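Local structure of periplasmic binding protein (Pseudomonas aeruginosa, 2R79) at residues A[124-128]-A[249-253]; A[141-145]-A[193-199]; A[167-173]-A[255-260]. The protein binds heme in the periplasm and probably delivers it to an inner-membrane transporter for uptake into the cell. All blocks are in the same frame, centred on the assembly; numbering follows the deposited sequence.

Interaction 1: A[124-128]-A[249-253]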
loop_
_atom_site.group_PDB
_atom_site.type_symbol
_atom_site.label_atom_id
_atom_site.label_comp_id
_atom_site.label_asym_id
_atom_site.label_seq_id
_atom_site.Cartn_x
_atom_site.Cartn_y
_atom_site.Cartn_z
ATOM N N ARG A 124 19.522 -24.376 -15.125
ATOM C CA ARG A 124 19.518 -22.966 -14.776
ATOM C C ARG A 124 20.965 -22.503 -14.601
ATOM O O ARG A 124 21.352 -21.448 -15.097
ATOM C CB ARG A 124 18.752 -22.740 -13.464
ATOM C CG ARG A 124 17.232 -22.858 -13.558
ATOM C CD ARG A 124 16.645 -21.824 -14.508
ATOM N NE ARG A 124 16.742 -20.452 -14.005
ATOM C CZ ARG A 124 16.008 -19.958 -13.007
ATOM N NH1 ARG A 124 15.112 -20.720 -12.389
ATOM N NH2 ARG A 124 16.163 -18.694 -12.632
ATOM N N LEU A 125 21.758 -23.306 -13.895
ATOM C CA LEU A 125 23.154 -22.979 -13.646
ATOM C C LEU A 125 24.000 -22.965 -14.914
ATOM O O LEU A 125 24.896 -22.139 -15.052
ATOM C CB LEU A 125 23.756 -23.953 -12.625
ATOM C CG LEU A 125 23.080 -23.927 -11.247
ATOM C CD1 LEU A 125 23.786 -24.880 -10.305
ATOM C CD2 LEU A 125 23.099 -22.517 -10.693
ATOM N N ARG A 126 23.711 -23.871 -15.845
ATOM C CA ARG A 126 24.461 -23.923 -17.093
ATOM C C ARG A 126 24.192 -22.659 -17.896
ATOM O O ARG A 126 25.087 -22.094 -18.527
ATOM C CB ARG A 126 24.063 -25.152 -17.915
ATOM C CG ARG A 126 25.017 -25.432 -19.067
ATOM C CD ARG A 126 24.710 -26.740 -19.773
ATOM N NE ARG A 126 23.637 -26.604 -20.750
ATOM C CZ ARG A 126 23.120 -27.621 -21.427
ATOM N NH1 ARG A 126 23.582 -28.848 -21.231
ATOM N NH2 ARG A 126 22.145 -27.415 -22.298
ATOM N N ARG A 127 22.945 -22.213 -17.854
ATOM C CA ARG A 127 22.524 -21.018 -18.561
ATOM C C ARG A 127 23.155 -19.773 -17.936
ATOM O O ARG A 127 23.526 -18.827 -18.643
ATOM C CB ARG A 127 21.005 -20.920 -18.497
ATOM C CG ARG A 127 20.416 -19.747 -19.234
ATOM C CD ARG A 127 18.947 -19.583 -18.867
ATOM N NE ARG A 127 18.376 -18.381 -19.463
ATOM C CZ ARG A 127 17.236 -17.824 -19.073
ATOM N NH1 ARG A 127 16.541 -18.363 -18.078
ATOM N NH2 ARG A 127 16.796 -16.725 -19.676
ATOM N N GLN A 128 23.268 -19.777 -16.608
ATOM C CA GLN A 128 23.853 -18.653 -15.881
ATOM C C GLN A 128 25.340 -18.543 -16.238
ATOM O O GLN A 128 25.845 -17.444 -16.449
ATOM C CB GLN A 128 23.669 -18.855 -14.375
ATOM C CG GLN A 128 24.323 -17.809 -13.475
ATOM C CD GLN A 128 23.761 -16.408 -13.667
ATOM O OE1 GLN A 128 24.366 -15.571 -14.343
ATOM N NE2 GLN A 128 22.597 -16.146 -13.080
ATOM N N PRO A 249 18.993 -19.744 -8.095
ATOM C CA PRO A 249 19.106 -19.372 -9.507
ATOM C C PRO A 249 18.587 -17.958 -9.781
ATOM O O PRO A 249 19.222 -17.193 -10.511
ATOM C CB PRO A 249 18.295 -20.453 -10.208
ATOM C CG PRO A 249 18.591 -21.654 -9.367
ATOM C CD PRO A 249 18.423 -21.095 -7.958
ATOM N N ASP A 250 17.447 -17.601 -9.197
ATOM C CA ASP A 250 16.912 -16.258 -9.399
ATOM C C ASP A 250 17.846 -15.268 -8.725
ATOM O O ASP A 250 18.048 -14.163 -9.219
ATOM C CB ASP A 250 15.507 -16.120 -8.811
ATOM C CG ASP A 250 14.482 -16.965 -9.545
ATOM O OD1 ASP A 250 14.378 -16.845 -10.787
ATOM O OD2 ASP A 250 13.772 -17.749 -8.879
ATOM N N GLY A 251 18.421 -15.682 -7.598
ATOM C CA GLY A 251 19.348 -14.831 -6.872
ATOM C C GLY A 251 20.602 -14.564 -7.688
ATOM O O GLY A 251 21.095 -13.440 -7.726
ATOM N N LEU A 252 21.113 -15.596 -8.352
ATOM C CA LEU A 252 22.301 -15.452 -9.184
ATOM C C LEU A 252 22.053 -14.503 -10.356
ATOM O O LEU A 252 22.951 -13.753 -10.760
ATOM C CB LEU A 252 22.746 -16.817 -9.721
ATOM C CG LEU A 252 23.187 -17.879 -8.705
ATOM C CD1 LEU A 252 23.509 -19.158 -9.434
ATOM C CD2 LEU A 252 24.399 -17.407 -7.924
ATOM N N ALA A 253 20.836 -14.524 -10.895
ATOM C CA ALA A 253 20.502 -13.666 -12.031
ATOM C C ALA A 253 20.565 -12.203 -11.643
ATOM O O ALA A 253 21.043 -11.371 -12.405
ATOM C CB ALA A 253 19.109 -14.001 -12.566
HETATM O O HOH W 1 20.542 -17.779 -12.881
#
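Arg124 lays its guanidinium over Pro249, whose CB sits 3.6 Å from CZ and above the centre of that flat group. Bends at chi2 (-61°) and chi3 curl the arginine toward residues 249-253, and this brings NH2 to OD1 of Asp250 at 3.2 Å in a salt bridge. The acid lies near the guanidinium plane, but its own oxygen is met from above the carboxylate plane. A proline suits the spot because its compact ring offers a smooth apolar platform to a cation. One turn on, Gln128 swings CG opposite its backbone N (chi1 176°) and bends at chi2, so that NE2 reaches over the Leu252 backbone. There a water accepts a weak bond from NE2 at 2.6 Å and donates to Pro249 O at 2.8 Å, while OE1 is hydrogen-bonded to Ser256. The buried amide thus has partners at both ends. Nearby, Leu125 CD2 meets Leu252 CD1 at 3.6 Å, a branched apolar pair also backed by Arg170. The helices run nearly parallel, 11° apart and 10.3 Å between axes, typical of the long interlobe helix of this binding-protein family packing against a helix of the C-terminal lobe.

Interaction 2: A[141-145]-A[193-199]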
loop_
_atom_site.group_PDB
_atom_site.type_symbol
_atom_site.label_atom_id
_atom_site.label_comp_id
_atom_site.label_asym_id
_atom_site.label_seq_id
_atom_site.Cartn_x
_atom_site.Cartn_y
_atom_site.Cartn_z
ATOM N N ALA A 141 35.899 -10.240 -14.606
ATOM C CA ALA A 141 35.227 -10.575 -13.356
ATOM C C ALA A 141 35.650 -9.633 -12.227
ATOM O O ALA A 141 36.836 -9.442 -11.976
ATOM C CB ALA A 141 35.534 -12.009 -12.983
ATOM N N PRO A 142 34.680 -9.040 -11.522
ATOM C CA PRO A 142 35.004 -8.119 -10.426
ATOM C C PRO A 142 35.349 -8.798 -9.093
ATOM O O PRO A 142 34.795 -9.852 -8.757
ATOM C CB PRO A 142 33.736 -7.287 -10.312
ATOM C CG PRO A 142 32.665 -8.327 -10.567
ATOM C CD PRO A 142 33.224 -9.074 -11.770
ATOM N N GLY A 143 36.265 -8.187 -8.342
ATOM C CA GLY A 143 36.624 -8.711 -7.032
ATOM C C GLY A 143 35.541 -8.262 -6.063
ATOM O O GLY A 143 35.243 -7.071 -5.977
ATOM N N VAL A 144 34.954 -9.198 -5.323
ATOM C CA VAL A 144 33.866 -8.863 -4.411
ATOM C C VAL A 144 33.984 -9.526 -3.044
ATOM O O VAL A 144 34.701 -10.512 -2.878
ATOM C CB VAL A 144 32.504 -9.281 -5.047
ATOM C CG1 VAL A 144 31.342 -8.991 -4.099
ATOM C CG2 VAL A 144 32.309 -8.548 -6.371
ATOM N N LEU A 145 33.283 -8.966 -2.063
ATOM C CA LEU A 145 33.255 -9.530 -0.718
ATOM C C LEU A 145 31.792 -9.749 -0.333
ATOM O O LEU A 145 30.928 -8.954 -0.696
ATOM C CB LEU A 145 33.912 -8.581 0.289
ATOM C CG LEU A 145 35.431 -8.419 0.201
ATOM C CD1 LEU A 145 35.881 -7.285 1.107
ATOM C CD2 LEU A 145 36.106 -9.724 0.604
ATOM N N LEU A 193 41.222 -4.375 0.868
ATOM C CA LEU A 193 40.866 -5.246 -0.248
ATOM C C LEU A 193 40.181 -4.459 -1.358
ATOM O O LEU A 193 40.199 -4.868 -2.516
ATOM C CB LEU A 193 39.975 -6.386 0.236
ATOM C CG LEU A 193 40.738 -7.496 0.957
ATOM C CD1 LEU A 193 39.777 -8.366 1.743
ATOM C CD2 LEU A 193 41.508 -8.325 -0.070
ATOM N N ASP A 194 39.585 -3.330 -0.989
ATOM C CA ASP A 194 38.921 -2.430 -1.930
ATOM C C ASP A 194 38.022 -3.130 -2.949
ATOM O O ASP A 194 38.269 -3.068 -4.151
ATOM C CB ASP A 194 39.977 -1.606 -2.672
ATOM C CG ASP A 194 39.425 -0.292 -3.192
ATOM O OD1 ASP A 194 40.132 0.401 -3.960
ATOM O OD2 ASP A 194 38.280 0.051 -2.823
ATOM N N PRO A 195 36.951 -3.782 -2.481
ATOM C CA PRO A 195 36.011 -4.496 -3.349
ATOM C C PRO A 195 35.275 -3.569 -4.306
ATOM O O PRO A 195 34.967 -2.430 -3.961
ATOM C CB PRO A 195 35.023 -5.127 -2.368
ATOM C CG PRO A 195 35.695 -5.035 -1.055
ATOM C CD PRO A 195 36.459 -3.766 -1.100
ATOM N N VAL A 196 34.988 -4.069 -5.501
ATOM C CA VAL A 196 34.238 -3.305 -6.489
ATOM C C VAL A 196 32.789 -3.256 -6.002
ATOM O O VAL A 196 32.054 -2.313 -6.286
ATOM C CB VAL A 196 34.291 -3.992 -7.870
ATOM C CG1 VAL A 196 33.121 -3.549 -8.740
ATOM C CG2 VAL A 196 35.599 -3.650 -8.552
ATOM N N ALA A 197 32.396 -4.284 -5.261
ATOM C CA ALA A 197 31.049 -4.383 -4.721
ATOM C C ALA A 197 31.087 -5.225 -3.462
ATOM O O ALA A 197 31.933 -6.107 -3.319
ATOM C CB ALA A 197 30.110 -5.021 -5.743
ATOM N N VAL A 198 30.177 -4.941 -2.544
ATOM C CA VAL A 198 30.103 -5.688 -1.306
ATOM C C VAL A 198 28.689 -6.224 -1.164
ATOM O O VAL A 198 27.726 -5.477 -1.314
ATOM C CB VAL A 198 30.430 -4.788 -0.091
ATOM C CG1 VAL A 198 30.270 -5.568 1.200
ATOM C CG2 VAL A 198 31.844 -4.265 -0.205
ATOM N N VAL A 199 28.562 -7.517 -0.898
ATOM C CA VAL A 199 27.250 -8.126 -0.721
ATOM C C VAL A 199 27.006 -8.306 0.776
ATOM O O VAL A 199 27.804 -8.923 1.473
ATOM C CB VAL A 199 27.161 -9.491 -1.447
ATOM C CG1 VAL A 199 25.814 -10.166 -1.133
ATOM C CG2 VAL A 199 27.286 -9.284 -2.956
#
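Between Gly143 and Val196 the flat groups are peptide planes, which meet through their polar N-H and C=O groups and do not stack. Val196 N donates to Gly143 O at 3.1 Å. Val199 N donates to Leu145 O at 2.8 Å. Between these two, Leu145 N reaches Ala197 O at 3.4 Å, a weak bond, and Val198 CA adds a CA-H···O contact to Leu145 O. This is parallel pairing, with Leu145 opposite Val198, between strands 143-150 and 197-202, neighbours in the mixed sheet; the short segments are inclined by 31°.

On one face of the sheet stand Val144 and Ala197, with Val144 CG2 4.2 Å from Ala197 CB and CG1 reaching on to Val199 CG2. Val144 and Val199 also pack on Phe259 of helix 248-259, which covers this face. Beta-branched valines suit extended strands, and the small Ala197 lets its methyl lie beside the Val144 branch. The other face carries Leu145 and Val198. Leu145 turns CG opposite its carbonyl carbon (chi1 -71°), which sends the branch across the ring of Pro195 and places CD2 4.1 Å from Leu193 CD1 at the end of helix 187-193. The closest carbons of the leucine and proline are modelled too near each other, so that spacing is doubtful. Before the strand, Pro142 CB rests on Val196 CG1 at 4.1 Å, two apolar groups closing the end of the pairing.

The chemistry divides cleanly. Main-chain amides supply the polar bonds, whose pattern depends little on side-chain identity, except that a proline has no N-H to donate, while aliphatic groups fill the two faces. With no charged side chain joining the segments, the contact's stability probably varies little with pH.

Interaction 3: A[167-173]-A[255-260]. With SO4 (sulfate ion), chain C.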
loop_
_atom_site.group_PDB
_atom_site.type_symbol
_atom_site.label_atom_id
_atom_site.label_comp_id
_atom_site.label_asym_id
_atom_site.label_seq_id
_atom_site.Cartn_x
_atom_site.Cartn_y
_atom_site.Cartn_z
ATOM N N VAL A 167 27.911 -18.633 -4.079
ATOM C CA VAL A 167 27.061 -17.639 -4.714
ATOM C C VAL A 167 27.858 -16.570 -5.462
ATOM O O VAL A 167 27.466 -16.147 -6.552
ATOM C CB VAL A 167 26.126 -16.967 -3.676
ATOM C CG1 VAL A 167 25.509 -15.696 -4.257
ATOM C CG2 VAL A 167 25.021 -17.941 -3.288
ATOM N N LEU A 168 28.976 -16.131 -4.893
ATOM C CA LEU A 168 29.777 -15.116 -5.565
ATOM C C LEU A 168 30.383 -15.690 -6.840
ATOM O O LEU A 168 30.370 -15.044 -7.889
ATOM C CB LEU A 168 30.890 -14.599 -4.640
ATOM C CG LEU A 168 30.480 -13.733 -3.441
ATOM C CD1 LEU A 168 31.729 -13.310 -2.647
ATOM C CD2 LEU A 168 29.731 -12.504 -3.930
ATOM N N ASN A 169 30.909 -16.905 -6.753
ATOM C CA ASN A 169 31.511 -17.534 -7.920
ATOM C C ASN A 169 30.493 -17.799 -9.015
ATOM O O ASN A 169 30.718 -17.462 -10.173
ATOM C CB ASN A 169 32.210 -18.842 -7.536
ATOM C CG ASN A 169 33.492 -18.605 -6.749
ATOM O OD1 ASN A 169 34.358 -17.833 -7.173
ATOM N ND2 ASN A 169 33.621 -19.268 -5.600
ATOM N N ARG A 170 29.363 -18.390 -8.646
ATOM C CA ARG A 170 28.332 -18.694 -9.620
ATOM C C ARG A 170 27.735 -17.454 -10.257
ATOM O O ARG A 170 27.163 -17.538 -11.338
ATOM C CB ARG A 170 27.237 -19.533 -8.974
ATOM C CG ARG A 170 27.687 -20.941 -8.626
ATOM C CD ARG A 170 27.779 -21.788 -9.863
ATOM N NE ARG A 170 28.165 -23.157 -9.556
ATOM C CZ ARG A 170 28.016 -24.173 -10.402
ATOM N NH1 ARG A 170 27.485 -23.966 -11.603
ATOM N NH2 ARG A 170 28.398 -25.394 -10.055
ATOM N N ALA A 171 27.865 -16.305 -9.603
ATOM C CA ALA A 171 27.330 -15.063 -10.159
ATOM C C ALA A 171 28.366 -14.316 -10.999
ATOM O O ALA A 171 28.114 -13.209 -11.462
ATOM C CB ALA A 171 26.794 -14.159 -9.043
ATOM N N GLY A 172 29.538 -14.916 -11.183
ATOM C CA GLY A 172 30.568 -14.285 -11.994
ATOM C C GLY A 172 31.568 -13.371 -11.300
ATOM O O GLY A 172 32.299 -12.648 -11.966
ATOM N N ALA A 173 31.623 -13.398 -9.974
ATOM C CA ALA A 173 32.557 -12.541 -9.248
ATOM C C ALA A 173 33.726 -13.342 -8.701
ATOM O O ALA A 173 33.692 -14.573 -8.698
ATOM C CB ALA A 173 31.837 -11.838 -8.105
ATOM N N LEU A 255 22.273 -10.907 -8.952
ATOM C CA LEU A 255 23.658 -10.566 -8.630
ATOM C C LEU A 255 24.539 -10.391 -9.862
ATOM O O LEU A 255 25.272 -9.407 -9.970
ATOM C CB LEU A 255 24.287 -11.632 -7.725
ATOM C CG LEU A 255 23.994 -11.521 -6.233
ATOM C CD1 LEU A 255 24.514 -12.747 -5.527
ATOM C CD2 LEU A 255 24.639 -10.262 -5.670
ATOM N N SER A 256 24.473 -11.342 -10.791
ATOM C CA SER A 256 25.302 -11.264 -11.987
ATOM C C SER A 256 24.958 -10.035 -12.812
ATOM O O SER A 256 25.829 -9.467 -13.472
ATOM C CB SER A 256 25.190 -12.556 -12.828
ATOM O OG SER A 256 23.885 -12.772 -13.335
ATOM N N ALA A 257 23.698 -9.603 -12.761
ATOM C CA ALA A 257 23.283 -8.405 -13.494
ATOM C C ALA A 257 23.944 -7.181 -12.848
ATOM O O ALA A 257 24.362 -6.247 -13.539
ATOM C CB ALA A 257 21.762 -8.261 -13.472
ATOM N N ALA A 258 24.044 -7.195 -11.520
ATOM C CA ALA A 258 24.681 -6.098 -10.786
ATOM C C ALA A 258 26.205 -6.133 -10.982
ATOM O O ALA A 258 26.857 -5.090 -10.984
ATOM C CB ALA A 258 24.354 -6.198 -9.306
ATOM N N PHE A 259 26.757 -7.339 -11.145
ATOM C CA PHE A 259 28.197 -7.521 -11.339
ATOM C C PHE A 259 28.669 -7.166 -12.756
ATOM O O PHE A 259 29.821 -6.780 -12.951
ATOM C CB PHE A 259 28.592 -8.966 -11.007
ATOM C CG PHE A 259 28.485 -9.314 -9.535
ATOM C CD1 PHE A 259 28.522 -10.640 -9.120
ATOM C CD2 PHE A 259 28.365 -8.316 -8.568
ATOM C CE1 PHE A 259 28.438 -10.975 -7.765
ATOM C CE2 PHE A 259 28.281 -8.636 -7.209
ATOM C CZ PHE A 259 28.318 -9.969 -6.809
ATOM N N TYR A 260 27.780 -7.311 -13.740
ATOM C CA TYR A 260 28.090 -6.983 -15.135
ATOM C C TYR A 260 26.975 -6.078 -15.633
ATOM O O TYR A 260 26.149 -6.491 -16.441
ATOM C CB TYR A 260 28.136 -8.242 -16.003
ATOM C CG TYR A 260 29.198 -9.221 -15.602
ATOM C CD1 TYR A 260 28.967 -10.160 -14.598
ATOM C CD2 TYR A 260 30.471 -9.163 -16.175
ATOM C CE1 TYR A 260 29.982 -11.014 -14.167
ATOM C CE2 TYR A 260 31.485 -10.008 -15.753
ATOM C CZ TYR A 260 31.235 -10.932 -14.750
ATOM O OH TYR A 260 32.236 -11.780 -14.340
HETATM S S SO4 C . 29.987 -27.131 -7.140
HETATM O O1 SO4 C . 30.141 -28.617 -7.275
HETATM O O2 SO4 C . 30.919 -26.564 -6.103
HETATM O O3 SO4 C . 30.277 -26.554 -8.490
HETATM O O4 SO4 C . 28.584 -26.753 -6.791
#
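Phe259 reaches into the end of helix 163-170, touching Ala171, Ala173 and Leu168 in turn. From CB, some 4.3 Å from Ala171 O, the side chain turns CG opposite its carbonyl carbon (chi1 -69°), and the ring advances with CD1 3.5 Å from that same oxygen, which lies at the ring edge. Next, CE1 touches two methyls, Ala173 CB at 3.5 Å and Ala171 CB at 3.8 Å. The tip, CZ, meets Leu168 CD2 at 4.1 Å. Small alanines suit this place because the bulky ring supplies the filling. Alongside, the Val167 and Leu255 side chains cross at about a right angle, CG1 of the valine meeting CD1 of the leucine.

Gly172 ends the helix in a Schellman motif with positive phi (90°), and its lack of a side chain allows the Tyr260 ring to come close, edge-on. The phenol OH donates a short 2.5 Å hydrogen bond to Gly172 O, in the carbonyl plane and on a lone pair; Gln136 is its second partner. On the far side, Arg170 NH2 binds a sulfate oxygen, O3; the ion, probably from the crystallisation liquor, is also held by Trp166 and Leu94.

The C-terminal end of helix 163-170 is thus wedged against the last turn of helix 248-259, with Trp131 of helix 111-135 against Ser256 and Tyr260, and strand 143-150 touching Leu168, Ala173 and Phe259 through Val144.

Overall arrangement
All three contacts are largely buried and lie away from the heme site. Interactions 1 and 3 share helix 248-259, their centres about 10 Å apart, and are joined by the bond between Gln128 and Ser256. Interaction 3 also abuts interaction 2, where Ala141 and Pro142 pack on Tyr260 and Gly172; interactions 1 and 2 do not touch. Thus 255-260 bridges the long helix and the sheet. The chemistry differs with place: the pair of helices in interaction 1, with a partly exposed salt bridge and a water, is the most polar; interaction 3 relies on aromatic packing and a helix-end carbonyl; interaction 2, in the sheet, relies on backbone bonds and aliphatic faces.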